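Local coordinates for uncharacterized protein PA2218 (Pseudomonas aeruginosa, PDB 2HDW) that is of unknown function but adopts an alpha/beta hydrolase fold and probably acts as a hydrolase, at residues Q51-W56 with T135-G140; K58-S63 with Y116-A121; K109-G114 with H264-T269; P306-L311 with A360-E365. All coordinates share one frame; numbering follows the deposited sequence.

Interaction 1: residues Q51-W56 with T135-G140; sequences QLTQEW and TGESGG
E137 sends its carboxylate to the backbone of T53, and this one bond is the polar heart of the contact. T53 N donates to E137 OE2 at 2.9 Å, almost straight at 168°, and meets the syn lone pair, on the side of the other oxygen. Beyond CG the E137 chain stays extended (chi2 -173°), carrying the carboxylate out to that amide. Carbon packs around the same oxygen: T53 CG2 lies 3.5 Å from E137 OE2, and L52 CA comes within 3.3 Å of it. Nearer the base of the glutamate, L52 CD2 rests 3.6 Å from E137 CB, where the two chains cross at a slant. Leucine suits this place because its other sides touch K70 and T72 of strand 66-74 and A82 of strand 80-88.

A second shell fixes both partners. E137 stands in a type II' turn from T135 to S138, whose second residue, G136, has a positive phi of 56°, well suited to a residue without a side chain. The turn's backbone bond is weak, but D131 accepts from E137 N and S138 OG bonds to the backbone of D131 and A82. On the other segment, T53 OG1 accepts from E55 N at 3.1 Å, an ST turn that shapes the chain just after the gripped amide.

The stronger polar partners of E137 lie elsewhere: OE1 forms salt bridges with K109 and K70. The carboxylate thus divides its labour, one oxygen for lysines and one for a peptide N-H. These positive neighbours would be expected to stabilise its anionic form in an otherwise buried setting.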
# COMPACT_ATOMS: atom_id res chain seq x y z
N GLN A 51 16.76 -7.37 -11.57
CA GLN A 51 16.52 -7.09 -12.98
C GLN A 51 15.22 -6.31 -13.07
O GLN A 51 14.15 -6.84 -12.79
CB GLN A 51 16.39 -8.40 -13.76
CG GLN A 51 16.31 -8.23 -15.27
CD GLN A 51 16.07 -9.54 -15.99
OE1 GLN A 51 16.21 -9.62 -17.21
NE2 GLN A 51 15.71 -10.57 -15.24
N LEU A 52 15.32 -5.03 -13.43
CA LEU A 52 14.14 -4.19 -13.54
C LEU A 52 13.84 -3.90 -15.01
O LEU A 52 14.75 -3.57 -15.78
CB LEU A 52 14.37 -2.88 -12.79
CG LEU A 52 14.83 -3.01 -11.33
CD1 LEU A 52 15.00 -1.63 -10.73
CD2 LEU A 52 13.80 -3.81 -10.53
N THR A 53 12.58 -4.02 -15.40
CA THR A 53 12.22 -3.77 -16.79
C THR A 53 12.31 -2.29 -17.12
O THR A 53 12.00 -1.45 -16.28
CB THR A 53 10.78 -4.23 -17.10
OG1 THR A 53 10.50 -3.96 -18.48
CG2 THR A 53 9.77 -3.47 -16.25
N GLN A 54 12.75 -1.99 -18.33
CA GLN A 54 12.86 -0.60 -18.77
C GLN A 54 11.65 -0.22 -19.61
O GLN A 54 11.46 0.95 -19.95
CB GLN A 54 14.14 -0.41 -19.59
CG GLN A 54 15.42 -0.66 -18.81
CD GLN A 54 15.43 0.08 -17.48
OE1 GLN A 54 15.10 -0.48 -16.44
NE2 GLN A 54 15.81 1.36 -17.52
N GLU A 55 10.82 -1.21 -19.93
CA GLU A 55 9.62 -0.95 -20.70
C GLU A 55 8.66 -0.16 -19.83
O GLU A 55 8.55 -0.42 -18.63
CB GLU A 55 8.96 -2.28 -21.11
CG GLU A 55 9.85 -3.19 -21.93
CD GLU A 55 10.27 -2.55 -23.24
OE1 GLU A 55 9.38 -2.18 -24.03
OE2 GLU A 55 11.49 -2.42 -23.47
N TRP A 56 7.97 0.82 -20.41
CA TRP A 56 7.00 1.58 -19.64
C TRP A 56 5.75 0.72 -19.60
O TRP A 56 4.91 0.78 -20.50
CB TRP A 56 6.70 2.94 -20.27
CG TRP A 56 5.72 3.73 -19.45
CD1 TRP A 56 4.38 3.85 -19.66
CD2 TRP A 56 6.00 4.43 -18.24
NE1 TRP A 56 3.80 4.59 -18.65
CE2 TRP A 56 4.77 4.95 -17.76
CE3 TRP A 56 7.17 4.67 -17.50
CZ2 TRP A 56 4.69 5.70 -16.58
CZ3 TRP A 56 7.08 5.40 -16.32
CH2 TRP A 56 5.85 5.91 -15.87
N THR A 135 7.32 -9.26 -3.55
CA THR A 135 6.39 -9.02 -4.65
C THR A 135 6.92 -8.10 -5.75
O THR A 135 7.96 -7.45 -5.58
CB THR A 135 5.05 -8.42 -4.15
OG1 THR A 135 5.26 -7.07 -3.72
CG2 THR A 135 4.51 -9.24 -2.98
N GLY A 136 6.20 -8.04 -6.87
CA GLY A 136 6.61 -7.20 -7.98
C GLY A 136 8.02 -7.49 -8.46
O GLY A 136 8.37 -8.64 -8.72
N GLU A 137 8.83 -6.44 -8.58
CA GLU A 137 10.21 -6.61 -9.02
C GLU A 137 11.16 -6.70 -7.83
O GLU A 137 12.37 -6.90 -8.00
CB GLU A 137 10.62 -5.46 -9.93
CG GLU A 137 9.83 -5.41 -11.22
CD GLU A 137 10.35 -4.38 -12.19
OE1 GLU A 137 10.26 -3.18 -11.90
OE2 GLU A 137 10.87 -4.78 -13.25
N SER A 138 10.63 -6.56 -6.62
CA SER A 138 11.45 -6.65 -5.42
C SER A 138 11.96 -8.07 -5.21
O SER A 138 11.43 -9.03 -5.79
CB SER A 138 10.65 -6.22 -4.19
OG SER A 138 10.35 -4.84 -4.25
N GLY A 139 12.99 -8.20 -4.38
CA GLY A 139 13.55 -9.50 -4.08
C GLY A 139 12.77 -10.19 -2.99
O GLY A 139 11.75 -9.68 -2.52
N GLY A 140 13.24 -11.36 -2.57
CA GLY A 140 12.56 -12.10 -1.53
C GLY A 140 11.97 -13.40 -2.04
O GLY A 140 11.42 -13.47 -3.14

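Interaction 2: residues K58-S63 with Y116-A121; sequences KTFPLS and YAQTMA
Q118 joins helix 112-122 to the loop 58-63, pressing against F60, L62 and S63, and the residues before and after it serve other faces of the helix. Y116 opens the segment by pointing away from the loop, its hydroxyl bonded to L347 O and S201 OG. A117 follows, small enough to let the helix lie close to Y86 of strand 80-88.

Q118 comes next. Its side chain leaves the helix with CG opposite the backbone N (chi1 -174°) and stays extended from there on, which drives the amide straight out into the bend of the loop between the P61 carbonyl and the S63 amide. The amide carbon CD lies 3.4 Å from S63 CB and 3.3 Å from S63 N; a long, polar-ended residue suits a place where the loop's own backbone turns polar atoms inward. F60 flanks the amide, its CE1 3.8 Å from Q118 CD, with ring and amide planes 76° apart, while K58 CB lies against one face of that ring. Helix 112-122 is the crossover of a beta-alpha-beta unit, joining the parallel neighbours 96-102 and 126-130 of the central sheet, so the N-terminal loop is laid over a helix belonging to the alpha/beta hydrolase core.

T119 turns its hydroxyl back to L115 O, a bond that satisfies the group within the helix itself. M120, flexible and apolar, points to another side of the helix and packs on F356, I359 and A360 of helix 356-366. A121 again presents only a methyl, here to V66 and Y86, and beyond it E122 accepts from S63 OG.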
# COMPACT_ATOMS: atom_id res chain seq x y z
N LYS A 58 3.49 0.78 -17.06
CA LYS A 58 2.60 1.33 -16.04
C LYS A 58 1.16 1.32 -16.57
O LYS A 58 0.93 1.19 -17.77
CB LYS A 58 3.00 2.77 -15.67
CG LYS A 58 4.07 2.89 -14.57
CD LYS A 58 5.42 2.30 -14.96
CE LYS A 58 6.48 2.57 -13.90
NZ LYS A 58 7.75 1.81 -14.15
N THR A 59 0.21 1.45 -15.65
CA THR A 59 -1.21 1.44 -16.00
C THR A 59 -1.69 2.85 -16.34
O THR A 59 -2.88 3.10 -16.48
CB THR A 59 -2.06 0.91 -14.84
OG1 THR A 59 -1.72 1.61 -13.64
CG2 THR A 59 -1.82 -0.58 -14.65
N PHE A 60 -0.73 3.77 -16.47
CA PHE A 60 -1.02 5.16 -16.79
C PHE A 60 0.15 5.67 -17.63
O PHE A 60 1.25 5.14 -17.55
CB PHE A 60 -1.15 5.98 -15.50
CG PHE A 60 0.03 5.82 -14.58
CD1 PHE A 60 1.15 6.64 -14.72
CD2 PHE A 60 0.05 4.81 -13.62
CE1 PHE A 60 2.27 6.45 -13.92
CE2 PHE A 60 1.16 4.62 -12.82
CZ PHE A 60 2.28 5.44 -12.97
N PRO A 61 -0.08 6.72 -18.44
CA PRO A 61 0.99 7.25 -19.29
C PRO A 61 2.04 8.03 -18.51
O PRO A 61 1.74 8.64 -17.48
CB PRO A 61 0.25 8.15 -20.28
CG PRO A 61 -1.21 7.75 -20.15
CD PRO A 61 -1.34 7.44 -18.69
N LEU A 62 3.27 8.02 -19.02
CA LEU A 62 4.36 8.75 -18.40
C LEU A 62 4.11 10.24 -18.60
O LEU A 62 3.76 10.67 -19.70
CB LEU A 62 5.69 8.35 -19.05
CG LEU A 62 6.94 9.12 -18.63
CD1 LEU A 62 7.21 8.94 -17.13
CD2 LEU A 62 8.12 8.62 -19.44
N SER A 63 4.26 11.02 -17.54
CA SER A 63 4.05 12.46 -17.59
C SER A 63 5.27 13.22 -18.09
O SER A 63 6.39 12.98 -17.64
CB SER A 63 3.66 12.99 -16.21
OG SER A 63 3.63 14.40 -16.22
N TYR A 116 -0.49 7.64 -8.21
CA TYR A 116 -0.45 8.64 -7.14
C TYR A 116 0.91 9.34 -7.10
O TYR A 116 0.98 10.57 -7.03
CB TYR A 116 -0.69 7.98 -5.77
CG TYR A 116 -2.13 7.88 -5.35
CD1 TYR A 116 -3.03 7.02 -6.00
CD2 TYR A 116 -2.60 8.62 -4.27
CE1 TYR A 116 -4.36 6.90 -5.56
CE2 TYR A 116 -3.92 8.51 -3.83
CZ TYR A 116 -4.78 7.65 -4.48
OH TYR A 116 -6.07 7.53 -4.00
N ALA A 117 1.99 8.56 -7.15
CA ALA A 117 3.34 9.11 -7.11
C ALA A 117 3.64 10.08 -8.25
O ALA A 117 4.20 11.15 -8.03
CB ALA A 117 4.37 7.97 -7.11
N GLN A 118 3.26 9.71 -9.47
CA GLN A 118 3.51 10.59 -10.59
C GLN A 118 2.69 11.87 -10.48
O GLN A 118 3.19 12.96 -10.76
CB GLN A 118 3.19 9.90 -11.92
CG GLN A 118 3.59 10.76 -13.12
CD GLN A 118 3.43 10.07 -14.45
OE1 GLN A 118 2.32 9.83 -14.92
NE2 GLN A 118 4.55 9.73 -15.07
N THR A 119 1.43 11.72 -10.08
CA THR A 119 0.53 12.86 -9.95
C THR A 119 1.03 13.83 -8.89
O THR A 119 1.01 15.04 -9.08
CB THR A 119 -0.89 12.39 -9.56
OG1 THR A 119 -1.37 11.48 -10.55
CG2 THR A 119 -1.85 13.58 -9.48
N MET A 120 1.50 13.29 -7.76
CA MET A 120 2.00 14.17 -6.71
C MET A 120 3.34 14.79 -7.10
O MET A 120 3.68 15.88 -6.64
CB MET A 120 2.10 13.39 -5.39
CG MET A 120 0.73 13.04 -4.81
SD MET A 120 -0.30 14.50 -4.42
CE MET A 120 0.62 15.17 -3.17
N ALA A 121 4.08 14.11 -7.97
CA ALA A 121 5.35 14.65 -8.44
C ALA A 121 5.04 15.85 -9.34
O ALA A 121 5.83 16.79 -9.43
CB ALA A 121 6.11 13.59 -9.23

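Interaction 3: residues K109-G114 with H264-T269; sequences KEQSSG and HDYYMT
Q111 meets Y266 and Y267 together, its CB touching the hydroxyl of one and its amide the ring edge of the other. CB lies 3.4 Å from Y266 OH, close to the plane of the Y266 ring and at its edge. Further out, Q111 NE2 approaches the edge of the second ring, 3.6 Å from Y267 CD1, with amide and ring planes 65° apart. The amide is held in this attitude by polar partners beyond the tyrosines: NE2 donates to G272 O, and OE1 accepts from V108 N. A glutamine fits well, since both ends of its amide are used.

Y266 reaches across to the start of the other helix. A chi1 of 176° swings its ring clear of helix 258-267, until OH stands 3.1 Å from S112 N. A tyrosine has the length to span this distance while its ring stays in packing contact: Y266 CD2 lies 3.6 Å above the centre of the Y267 ring, and Y348 meets Y266 edge to face. Y348 also gives its backbone O to S112 OG.

Q111 occupies the N-cap of helix 112-122, so the Y266 hydroxyl sits beside the first turn, where backbone N-H groups lack carbonyls of a preceding turn. The partial positive charge at such a helix start may polarise the nearby phenol oxygen, an effect that the buried setting would screen little.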
# COMPACT_ATOMS: atom_id res chain seq x y z
N LYS A 109 3.72 -1.36 -7.94
CA LYS A 109 3.96 0.05 -8.22
C LYS A 109 3.46 0.55 -9.58
O LYS A 109 3.25 1.75 -9.74
CB LYS A 109 5.46 0.34 -8.11
CG LYS A 109 6.33 -0.40 -9.12
CD LYS A 109 7.81 -0.26 -8.78
CE LYS A 109 8.71 -0.86 -9.86
NZ LYS A 109 8.40 -2.29 -10.16
N GLU A 110 3.27 -0.34 -10.54
CA GLU A 110 2.79 0.09 -11.85
C GLU A 110 1.29 0.40 -11.83
O GLU A 110 0.74 0.94 -12.80
CB GLU A 110 3.09 -0.97 -12.91
CG GLU A 110 4.58 -1.20 -13.19
CD GLU A 110 5.28 -2.02 -12.11
OE1 GLU A 110 4.59 -2.58 -11.23
OE2 GLU A 110 6.52 -2.11 -12.15
N GLN A 111 0.63 0.05 -10.73
CA GLN A 111 -0.79 0.30 -10.61
C GLN A 111 -1.07 1.61 -9.86
O GLN A 111 -0.38 2.60 -10.08
CB GLN A 111 -1.46 -0.93 -9.97
CG GLN A 111 -1.34 -2.17 -10.87
CD GLN A 111 -1.71 -3.48 -10.18
OE1 GLN A 111 -1.24 -3.78 -9.08
NE2 GLN A 111 -2.54 -4.28 -10.85
N SER A 112 -2.06 1.61 -8.97
CA SER A 112 -2.44 2.81 -8.24
C SER A 112 -1.35 3.65 -7.55
O SER A 112 -1.35 4.87 -7.68
CB SER A 112 -3.53 2.48 -7.22
OG SER A 112 -4.13 3.66 -6.72
N SER A 113 -0.45 3.01 -6.81
CA SER A 113 0.59 3.78 -6.12
C SER A 113 1.42 4.59 -7.12
O SER A 113 1.80 5.73 -6.84
CB SER A 113 1.50 2.86 -5.29
OG SER A 113 2.13 1.86 -6.08
N GLY A 114 1.70 4.00 -8.27
CA GLY A 114 2.47 4.70 -9.29
C GLY A 114 1.72 5.92 -9.80
O GLY A 114 2.30 6.99 -9.98
N HIS A 264 -12.40 -6.85 -9.72
CA HIS A 264 -12.12 -7.56 -10.97
C HIS A 264 -12.00 -6.57 -12.12
O HIS A 264 -11.07 -6.65 -12.92
CB HIS A 264 -13.24 -8.56 -11.29
CG HIS A 264 -13.19 -9.07 -12.69
ND1 HIS A 264 -13.58 -8.31 -13.78
CD2 HIS A 264 -12.74 -10.25 -13.20
CE1 HIS A 264 -13.37 -9.00 -14.89
NE2 HIS A 264 -12.87 -10.18 -14.56
N ASP A 265 -12.94 -5.63 -12.21
CA ASP A 265 -12.91 -4.66 -13.29
C ASP A 265 -11.65 -3.81 -13.30
O ASP A 265 -11.27 -3.26 -14.33
CB ASP A 265 -14.14 -3.76 -13.22
CG ASP A 265 -15.42 -4.51 -13.54
OD1 ASP A 265 -15.33 -5.63 -14.08
OD2 ASP A 265 -16.51 -3.98 -13.25
N TYR A 266 -11.00 -3.71 -12.15
CA TYR A 266 -9.77 -2.94 -12.08
C TYR A 266 -8.55 -3.83 -12.33
O TYR A 266 -7.76 -3.58 -13.25
CB TYR A 266 -9.62 -2.28 -10.71
CG TYR A 266 -8.30 -1.55 -10.56
CD1 TYR A 266 -8.09 -0.32 -11.18
CD2 TYR A 266 -7.24 -2.12 -9.85
CE1 TYR A 266 -6.85 0.32 -11.11
CE2 TYR A 266 -6.00 -1.49 -9.78
CZ TYR A 266 -5.81 -0.27 -10.41
OH TYR A 266 -4.58 0.34 -10.34
N TYR A 267 -8.43 -4.87 -11.51
CA TYR A 267 -7.29 -5.79 -11.58
C TYR A 267 -7.27 -6.77 -12.74
O TYR A 267 -6.20 -7.27 -13.10
CB TYR A 267 -7.20 -6.58 -10.27
CG TYR A 267 -6.73 -5.79 -9.07
CD1 TYR A 267 -5.43 -5.29 -9.01
CD2 TYR A 267 -7.59 -5.55 -7.99
CE1 TYR A 267 -4.99 -4.57 -7.89
CE2 TYR A 267 -7.16 -4.83 -6.87
CZ TYR A 267 -5.85 -4.35 -6.83
OH TYR A 267 -5.43 -3.63 -5.73
N MET A 268 -8.41 -7.07 -13.34
CA MET A 268 -8.43 -8.05 -14.42
C MET A 268 -8.93 -7.57 -15.78
O MET A 268 -9.49 -8.34 -16.56
CB MET A 268 -9.19 -9.29 -13.96
CG MET A 268 -8.45 -10.08 -12.87
SD MET A 268 -6.91 -10.81 -13.45
CE MET A 268 -7.51 -12.48 -13.90
N THR A 269 -8.75 -6.28 -16.05
CA THR A 269 -9.12 -5.70 -17.33
C THR A 269 -7.99 -4.73 -17.62
O THR A 269 -7.14 -4.49 -16.76
CB THR A 269 -10.44 -4.90 -17.29
OG1 THR A 269 -10.21 -3.65 -16.63
CG2 THR A 269 -11.53 -5.68 -16.58

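Interaction 4: residues P306-L311 with A360-E365; sequences PRPILL and AGFFDE
The F362 ring takes L310 on one face and the backbone of P308 at its edge. L310 CB sits 3.9 Å from the ring centroid and only 20° off the normal, a CH-pi contact displaced somewhat toward the rim. In the ring plane lies P308 O, 3.8 Å from F362 CZ; the slightly positive hydrogens of an aromatic edge suit such a carbonyl. H366 packs edge to face with F362, which also lays its CD2 3.8 Å above the centre of the F363 ring, its neighbour on the helix.

Apolar contacts extend this pattern. L310 CD2 reaches back toward the base of the phenylalanine, 4.0 Å from F362 CG, so that the two side chains run past each other in opposite directions. The proline ring closes in at the far end, with P308 CG 4.0 Å from F362 CZ. The first torsion of F362, 176°, projects the ring from the helix onto the strand, where A197 and V199 of the next strand also touch it. A broad, flat residue suits a site that must meet two strands at once.

Along the strand the side chains alternate. L310 faces the helix and touches L337, whereas I309 turns away and packs on V198 and I304. P308 and L310 are tied to V198 by backbone bonds; P308 has no N-H to give, and its bond can run only through its carbonyl. The result is a C-terminal helix packed on parallel strands near one edge of the sheet, as in alpha/beta hydrolases.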
# COMPACT_ATOMS: atom_id res chain seq x y z
N PRO A 306 1.85 14.47 18.01
CA PRO A 306 1.25 15.67 17.42
C PRO A 306 1.22 15.76 15.89
O PRO A 306 0.67 16.71 15.34
CB PRO A 306 2.07 16.82 18.02
CG PRO A 306 2.67 16.22 19.24
CD PRO A 306 3.03 14.84 18.80
N ARG A 307 1.83 14.80 15.20
CA ARG A 307 1.83 14.81 13.73
C ARG A 307 0.41 14.56 13.23
O ARG A 307 -0.33 13.79 13.84
CB ARG A 307 2.79 13.75 13.19
CG ARG A 307 4.26 14.07 13.46
CD ARG A 307 5.14 12.84 13.25
NE ARG A 307 4.82 11.78 14.20
CZ ARG A 307 5.22 10.51 14.07
NH1 ARG A 307 5.94 10.15 13.02
NH2 ARG A 307 4.89 9.61 14.99
N PRO A 308 0.02 15.18 12.10
CA PRO A 308 -1.31 15.07 11.49
C PRO A 308 -1.62 13.85 10.63
O PRO A 308 -0.76 13.33 9.92
CB PRO A 308 -1.40 16.36 10.69
CG PRO A 308 -0.01 16.44 10.12
CD PRO A 308 0.87 16.09 11.32
N ILE A 309 -2.88 13.43 10.68
CA ILE A 309 -3.39 12.30 9.91
C ILE A 309 -4.61 12.74 9.12
O ILE A 309 -5.49 13.41 9.65
CB ILE A 309 -3.86 11.14 10.79
CG1 ILE A 309 -2.73 10.62 11.68
CG2 ILE A 309 -4.38 10.01 9.92
CD1 ILE A 309 -3.19 9.55 12.64
N LEU A 310 -4.66 12.37 7.84
CA LEU A 310 -5.80 12.68 6.99
C LEU A 310 -6.23 11.36 6.37
O LEU A 310 -5.54 10.82 5.51
CB LEU A 310 -5.42 13.67 5.89
CG LEU A 310 -6.47 13.86 4.78
CD1 LEU A 310 -7.78 14.35 5.39
CD2 LEU A 310 -5.96 14.84 3.73
N LEU A 311 -7.36 10.82 6.82
CA LEU A 311 -7.85 9.57 6.25
C LEU A 311 -8.92 9.94 5.23
O LEU A 311 -9.88 10.64 5.55
CB LEU A 311 -8.44 8.68 7.35
CG LEU A 311 -7.46 8.35 8.49
CD1 LEU A 311 -7.64 9.37 9.60
CD2 LEU A 311 -7.72 6.95 9.04
N ALA A 360 -2.24 17.30 -1.87
CA ALA A 360 -1.08 18.16 -2.09
C ALA A 360 -1.10 19.31 -1.07
O ALA A 360 -0.07 19.66 -0.49
CB ALA A 360 -1.11 18.73 -3.51
N GLY A 361 -2.28 19.90 -0.87
CA GLY A 361 -2.41 21.00 0.07
C GLY A 361 -2.04 20.54 1.47
O GLY A 361 -1.41 21.28 2.24
N PHE A 362 -2.43 19.32 1.81
CA PHE A 362 -2.14 18.74 3.12
C PHE A 362 -0.63 18.66 3.34
O PHE A 362 -0.11 19.15 4.34
CB PHE A 362 -2.75 17.34 3.20
CG PHE A 362 -2.43 16.60 4.47
CD1 PHE A 362 -3.11 16.88 5.65
CD2 PHE A 362 -1.49 15.58 4.47
CE1 PHE A 362 -2.86 16.16 6.81
CE2 PHE A 362 -1.22 14.84 5.63
CZ PHE A 362 -1.91 15.13 6.80
N PHE A 363 0.07 18.03 2.40
CA PHE A 363 1.51 17.89 2.54
C PHE A 363 2.25 19.22 2.37
O PHE A 363 3.30 19.41 2.97
CB PHE A 363 2.06 16.84 1.57
CG PHE A 363 1.71 15.43 1.95
CD1 PHE A 363 2.11 14.91 3.18
CD2 PHE A 363 0.97 14.62 1.09
CE1 PHE A 363 1.80 13.59 3.55
CE2 PHE A 363 0.65 13.30 1.44
CZ PHE A 363 1.06 12.79 2.67
N ASP A 364 1.71 20.13 1.56
CA ASP A 364 2.37 21.42 1.38
C ASP A 364 2.48 22.11 2.74
O ASP A 364 3.51 22.69 3.08
CB ASP A 364 1.59 22.34 0.44
CG ASP A 364 1.83 22.03 -1.03
OD1 ASP A 364 2.99 21.69 -1.39
OD2 ASP A 364 0.88 22.12 -1.84
N GLU A 365 1.42 22.02 3.54
CA GLU A 365 1.43 22.65 4.85
C GLU A 365 2.28 21.90 5.87
O GLU A 365 3.09 22.50 6.57
CB GLU A 365 0.03 22.77 5.42
CG GLU A 365 0.02 23.55 6.72
CD GLU A 365 -1.26 23.41 7.50
OE1 GLU A 365 -2.34 23.51 6.89
OE2 GLU A 365 -1.17 23.20 8.73

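Overall arrangement
From the N terminus, residues 51-56 close a loop of 78 intervening residues on the turn at 135-140 (interaction 1). Interaction 2 nests inside it, laying 58-63 on helix 112-122; W56 packs against L62 and Q118 where the two meet. Interaction 3 crosses both: the start of that helix, at 109-114, contacts helix 258-267, which lies in the insertion between strands 197-201 and 309-314, the usual place of a cap in this fold. K109 links interactions 1 and 3 through E137, and T59 meets E110 between 2 and 3. Interaction 4 follows in series, joining a later strand to the last helix; M120 touching A360 connects it to interaction 2.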